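Local atomic coordinates of Lysine/ornithine decarboxylase (Selenomonas ruminantium, PDB entry 5GJO), a protein that decarboxylates both L-lysine and L-ornithine, yielding cadaverine and putrescine, with pyridoxal 5'-phosphate as cofactor. Residues A[23-28]-A[267-272]; A[184-189]-A[228-233]. The protein carries 2 engineered substitutions. All coordinates share one frame; numbering follows the deposited sequence.

The two contacts lie in different parts of this fold-type III decarboxylase. Contact 1 (23-28 with 267-272) pairs strands of the mixed sheet in the beta domain, which takes in strand 23-26 from the start of the chain. Contact 2 (184-189 with 228-233) brings together two loops of the PLP-binding barrel, one following strand 173-178 and the other strand 214-216. Their centres are 26 Å apart, their nearest atoms about 14 Å, and they do not touch. In sequence, both loops of contact 2 fall between the two strands of contact 1. Contact 2 reaches the cofactor only at its edge, through Gln184, whose side chain is about 6 Å from PLP; the rest lies away from the pocket.

Contact 1. Residues A[23-28]-A[267-272]; sequences FLVASL and NLVTSV
Phe23 and Val269 form the tight part of this antiparallel strand pair. The Phe23 ring covers the valine with one face, CZ lying 3.7 Å from Val269 CB, which makes a CH-pi contact offset toward the ring rim. Beside it, Phe23 CE1 packs 3.8 Å from Val269 CG2. The ring gets there because CG sits between the backbone N and the carbonyl carbon (chi1 58°), which lays it alongside the valine. Their backbones are joined twice: Val269 N donates to Phe23 O over 2.9 Å, almost straight (174° at the hydrogen), and Phe23 N returns a bond to Val269 O. Val25 and Asn267 make the second hydrogen-bonded pair, with Val25 N 2.8 Å from Asn267 O. That carbonyl also receives a CA-H...O contact from Leu24 CA at 3.3 Å.

The opposite face of the sheet is more loosely engaged, though also buried. Leu24 CD2 meets Leu268 CB at 3.9 Å where the two side chains cross obliquely, and Leu268 CD1 turns back to Phe23 O at 3.6 Å. On the Phe23 face, Val25 CG2 and Val269 CG2 merely approach, at 4.4 Å. On that face too, the Asn267 amide is engaged by the chain's N-terminal part, OD1 accepting from Leu7 N and ND2 donating to Phe5 O.

Strand 23-26 is flanked on its other edge by parallel strand 369-371, and strand 266-276 by strand 344-347, so the pair lies inside the mixed sheet. Ser27 then N-caps helix 28-41, leading the chain from this sheet to the barrel.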
loop_
_atom_site.group_PDB
_atom_site.type_symbol
_atom_site.label_atom_id
_atom_site.label_comp_id
_atom_site.label_asym_id
_atom_site.label_seq_id
_atom_site.Cartn_x
_atom_site.Cartn_y
_atom_site.Cartn_z
ATOM N N PHE A 23 7.909 -2.593 15.156
ATOM C CA PHE A 23 7.469 -3.965 15.058
ATOM C C PHE A 23 6.105 -4.146 15.594
ATOM O O PHE A 23 5.681 -3.368 16.503
ATOM C CB PHE A 23 8.465 -4.881 15.790
ATOM C CG PHE A 23 8.667 -4.558 17.256
ATOM C CD1 PHE A 23 7.902 -5.160 18.241
ATOM C CD2 PHE A 23 9.652 -3.681 17.633
ATOM C CE1 PHE A 23 8.122 -4.826 19.587
ATOM C CE2 PHE A 23 9.872 -3.377 18.953
ATOM C CZ PHE A 23 9.066 -3.925 19.897
ATOM N N LEU A 24 5.424 -5.173 15.094
ATOM C CA LEU A 24 4.157 -5.615 15.646
ATOM C C LEU A 24 4.372 -6.710 16.643
ATOM O O LEU A 24 5.291 -7.524 16.486
ATOM C CB LEU A 24 3.235 -6.121 14.558
ATOM C CG LEU A 24 2.818 -5.053 13.518
ATOM C CD1 LEU A 24 2.413 -5.695 12.238
ATOM C CD2 LEU A 24 1.673 -4.192 13.994
ATOM N N VAL A 25 3.502 -6.812 17.628
ATOM C CA VAL A 25 3.540 -7.894 18.599
ATOM C C VAL A 25 2.153 -8.565 18.617
ATOM O O VAL A 25 1.113 -7.860 18.859
ATOM C CB VAL A 25 3.885 -7.399 20.017
ATOM C CG1 VAL A 25 3.860 -8.533 21.011
ATOM C CG2 VAL A 25 5.201 -6.604 20.053
ATOM N N ALA A 26 2.087 -9.825 18.259
ATOM C CA ALA A 26 0.892 -10.629 18.198
ATOM C C ALA A 26 0.760 -11.606 19.328
ATOM O O ALA A 26 1.720 -12.412 19.584
ATOM C CB ALA A 26 0.840 -11.410 16.905
ATOM N N SER A 27 -0.427 -11.638 19.946
ATOM C CA SER A 27 -0.698 -12.602 21.031
ATOM C C SER A 27 -1.521 -13.784 20.511
ATOM O O SER A 27 -2.673 -13.652 20.128
ATOM C CB SER A 27 -1.396 -11.940 22.197
ATOM O OG SER A 27 -1.994 -12.912 23.086
ATOM N N LEU A 28 -0.876 -14.932 20.442
ATOM C CA LEU A 28 -1.561 -16.166 20.003
ATOM C C LEU A 28 -2.664 -16.489 20.976
ATOM O O LEU A 28 -3.731 -17.001 20.585
ATOM C CB LEU A 28 -0.561 -17.306 19.923
ATOM C CG LEU A 28 0.470 -17.187 18.833
ATOM C CD1 LEU A 28 1.423 -18.389 18.838
ATOM C CD2 LEU A 28 -0.045 -16.937 17.405
ATOM N N ASN A 267 -0.429 -5.426 18.646
ATOM C CA ASN A 267 -0.074 -4.048 18.957
ATOM C C ASN A 267 1.120 -3.669 18.079
ATOM O O ASN A 267 1.896 -4.503 17.733
ATOM C CB ASN A 267 0.370 -3.850 20.414
ATOM C CG ASN A 267 -0.744 -4.003 21.441
ATOM O OD1 ASN A 267 -0.502 -3.850 22.626
ATOM N ND2 ASN A 267 -1.945 -4.306 20.994
ATOM N N LEU A 268 1.220 -2.400 17.724
ATOM C CA LEU A 268 2.398 -1.827 17.096
ATOM C C LEU A 268 3.213 -1.045 18.061
ATOM O O LEU A 268 2.664 -0.175 18.844
ATOM C CB LEU A 268 2.018 -0.871 15.968
ATOM C CG LEU A 268 3.133 -0.101 15.309
ATOM C CD1 LEU A 268 3.994 -1.007 14.434
ATOM C CD2 LEU A 268 2.435 0.951 14.429
ATOM N N VAL A 269 4.517 -1.265 18.038
ATOM C CA VAL A 269 5.485 -0.456 18.818
ATOM C C VAL A 269 6.369 0.322 17.842
ATOM O O VAL A 269 7.022 -0.275 16.954
ATOM C CB VAL A 269 6.393 -1.302 19.718
ATOM C CG1 VAL A 269 7.271 -0.406 20.575
ATOM C CG2 VAL A 269 5.531 -2.208 20.649
ATOM N N THR A 270 6.346 1.615 17.987
ATOM C CA THR A 270 7.050 2.526 17.088
ATOM C C THR A 270 7.770 3.584 17.882
ATOM O O THR A 270 7.259 4.042 18.931
ATOM C CB THR A 270 6.126 3.020 15.974
ATOM O OG1 THR A 270 6.817 3.957 15.148
ATOM C CG2 THR A 270 4.922 3.718 16.521
ATOM N N SER A 271 8.929 4.014 17.404
ATOM C CA SER A 271 9.708 5.068 18.095
ATOM C C SER A 271 9.507 6.438 17.459
ATOM O O SER A 271 9.377 6.557 16.216
ATOM C CB SER A 271 11.205 4.774 18.053
ATOM O OG SER A 271 11.483 3.593 18.760
ATOM N N VAL A 272 9.592 7.440 18.320
ATOM C CA VAL A 272 9.788 8.848 17.906
ATOM C C VAL A 272 11.238 9.000 17.402
ATOM O O VAL A 272 12.213 8.781 18.124
ATOM C CB VAL A 272 9.506 9.863 19.065
ATOM C CG1 VAL A 272 9.750 11.339 18.608
ATOM C CG2 VAL A 272 8.100 9.633 19.560
#

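Contact 2. Residues A[184-189]-A[228-233]. With SO4 (sulfate ion), chain C.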
loop_
_atom_site.group_PDB
_atom_site.type_symbol
_atom_site.label_atom_id
_atom_site.label_comp_id
_atom_site.label_asym_id
_atom_site.label_seq_id
_atom_site.Cartn_x
_atom_site.Cartn_y
_atom_site.Cartn_z
ATOM N N GLN A 184 -16.614 -4.431 8.902
ATOM C CA GLN A 184 -16.890 -3.589 10.037
ATOM C C GLN A 184 -18.365 -3.250 10.083
ATOM O O GLN A 184 -18.734 -2.128 9.938
ATOM C CB GLN A 184 -16.022 -2.331 10.066
ATOM C CG GLN A 184 -16.210 -1.498 11.320
ATOM C CD GLN A 184 -15.489 -2.058 12.541
ATOM O OE1 GLN A 184 -14.969 -3.144 12.517
ATOM N NE2 GLN A 184 -15.484 -1.287 13.620
ATOM N N SER A 185 -19.193 -4.276 10.199
ATOM C CA SER A 185 -20.615 -4.087 10.264
ATOM C C SER A 185 -21.035 -3.786 11.694
ATOM O O SER A 185 -20.730 -4.527 12.597
ATOM C CB SER A 185 -21.340 -5.338 9.774
ATOM O OG SER A 185 -22.708 -5.212 9.956
ATOM N N LEU A 186 -21.725 -2.678 11.869
ATOM C CA LEU A 186 -22.314 -2.344 13.153
ATOM C C LEU A 186 -23.786 -2.754 13.181
ATOM O O LEU A 186 -24.464 -2.467 14.116
ATOM C CB LEU A 186 -22.122 -0.861 13.484
ATOM C CG LEU A 186 -20.684 -0.339 13.341
ATOM C CD1 LEU A 186 -20.538 1.129 13.680
ATOM C CD2 LEU A 186 -19.748 -1.159 14.194
ATOM N N SER A 187 -24.242 -3.439 12.136
ATOM C CA SER A 187 -25.613 -3.956 12.048
ATOM C C SER A 187 -25.679 -5.435 12.288
ATOM O O SER A 187 -24.928 -6.185 11.719
ATOM C CB SER A 187 -26.246 -3.645 10.660
ATOM O OG SER A 187 -27.548 -4.245 10.546
ATOM N N THR A 188 -26.485 -5.835 13.263
ATOM C CA THR A 188 -26.914 -7.235 13.440
ATOM C C THR A 188 -28.047 -7.612 12.478
ATOM O O THR A 188 -28.067 -8.731 11.859
ATOM C CB THR A 188 -27.301 -7.463 14.869
ATOM O OG1 THR A 188 -26.153 -7.257 15.701
ATOM C CG2 THR A 188 -27.831 -8.843 15.100
ATOM N N ALA A 189 -28.962 -6.671 12.276
ATOM C CA ALA A 189 -30.110 -6.884 11.370
ATOM C C ALA A 189 -29.742 -7.277 9.955
ATOM O O ALA A 189 -30.493 -8.035 9.281
ATOM C CB ALA A 189 -30.997 -5.634 11.303
ATOM N N GLY A 228 -13.411 3.072 20.385
ATOM C CA GLY A 228 -13.956 1.859 20.979
ATOM C C GLY A 228 -14.844 1.150 19.960
ATOM O O GLY A 228 -14.692 1.296 18.702
ATOM N N LEU A 229 -15.742 0.346 20.483
ATOM C CA LEU A 229 -16.667 -0.461 19.620
ATOM C C LEU A 229 -18.036 -0.324 20.267
ATOM O O LEU A 229 -18.183 -0.706 21.440
ATOM C CB LEU A 229 -16.227 -1.934 19.585
ATOM C CG LEU A 229 -17.179 -2.891 18.782
ATOM C CD1 LEU A 229 -17.374 -2.304 17.393
ATOM C CD2 LEU A 229 -16.625 -4.290 18.696
ATOM N N ASN A 230 -18.998 0.248 19.539
ATOM C CA ASN A 230 -20.279 0.524 20.059
ATOM C C ASN A 230 -21.274 -0.607 19.918
ATOM O O ASN A 230 -22.451 -0.402 20.171
ATOM C CB ASN A 230 -20.808 1.838 19.466
ATOM C CG ASN A 230 -21.144 1.730 17.993
ATOM O OD1 ASN A 230 -21.328 0.633 17.460
ATOM N ND2 ASN A 230 -21.127 2.871 17.312
ATOM N N VAL A 231 -20.800 -1.798 19.603
ATOM C CA VAL A 231 -21.614 -3.028 19.477
ATOM C C VAL A 231 -21.215 -3.975 20.590
ATOM O O VAL A 231 -20.045 -4.147 20.832
ATOM C CB VAL A 231 -21.178 -3.756 18.131
ATOM C CG1 VAL A 231 -21.557 -5.215 18.060
ATOM C CG2 VAL A 231 -21.744 -3.014 16.957
ATOM N N ASP A 232 -22.171 -4.705 21.127
ATOM C CA ASP A 232 -21.876 -5.791 22.033
ATOM C C ASP A 232 -21.690 -7.024 21.169
ATOM O O ASP A 232 -22.656 -7.500 20.602
ATOM C CB ASP A 232 -23.086 -5.962 22.935
ATOM C CG ASP A 232 -23.050 -7.217 23.780
ATOM O OD1 ASP A 232 -22.288 -8.135 23.551
ATOM O OD2 ASP A 232 -23.831 -7.268 24.709
ATOM N N LEU A 233 -20.472 -7.560 21.094
ATOM C CA LEU A 233 -20.231 -8.684 20.173
ATOM C C LEU A 233 -20.898 -9.956 20.593
ATOM O O LEU A 233 -21.313 -10.708 19.732
ATOM C CB LEU A 233 -18.753 -9.011 19.923
ATOM C CG LEU A 233 -18.019 -8.054 19.021
ATOM C CD1 LEU A 233 -16.530 -8.430 19.232
ATOM C CD2 LEU A 233 -18.456 -8.273 17.589
HETATM S S SO4 C . -29.213 -2.814 13.392
HETATM O O1 SO4 C . -28.799 -4.182 13.832
HETATM O O2 SO4 C . -30.563 -2.533 13.859
HETATM O O3 SO4 C . -28.251 -1.945 14.132
HETATM O O4 SO4 C . -29.074 -2.587 11.930
#
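Leu186 reaches across to Leu229, Asn230 and Val231, carrying nearly the whole contact. Its CB lies 4.1 Å from Val231 CG2. With CG beside the backbone N and anti to the carbonyl carbon (chi1 -50°), the branch extends over the facing loop and divides. CD1 comes 3.9 Å from Asn230 OD1, the two side chains crossing at about a right angle. CD2 rests 3.9 Å from Val231 CG2 and 4.1 Å from Leu229 CD1. Cut back to an alanine, this residue would probably leave Asn230 and Leu229 CD1 without their apolar neighbour, and Val231 CG2 with only the CB stub and backbone. Gln184 NE2, which donates to Val223 O, also touches Leu229 CD1.

Past Leu186 the loop meets a sulfate ion. Ser187 OG gives a hydrogen bond to sulfate O4 and accepts one from Ala190 N. Ala189 N points almost straight at sulfate O1, and Thr188 N adds a weak bond. The ion, probably from the crystallisation liquor, also binds Lys144.

No hydrogen bond joins the two loops: apolar contact with Leu186 couples them, while polar bonds form within the first loop (Ser185 OG to Ser187 O) or at helix ends, where Asp232 N-caps helix 233-247.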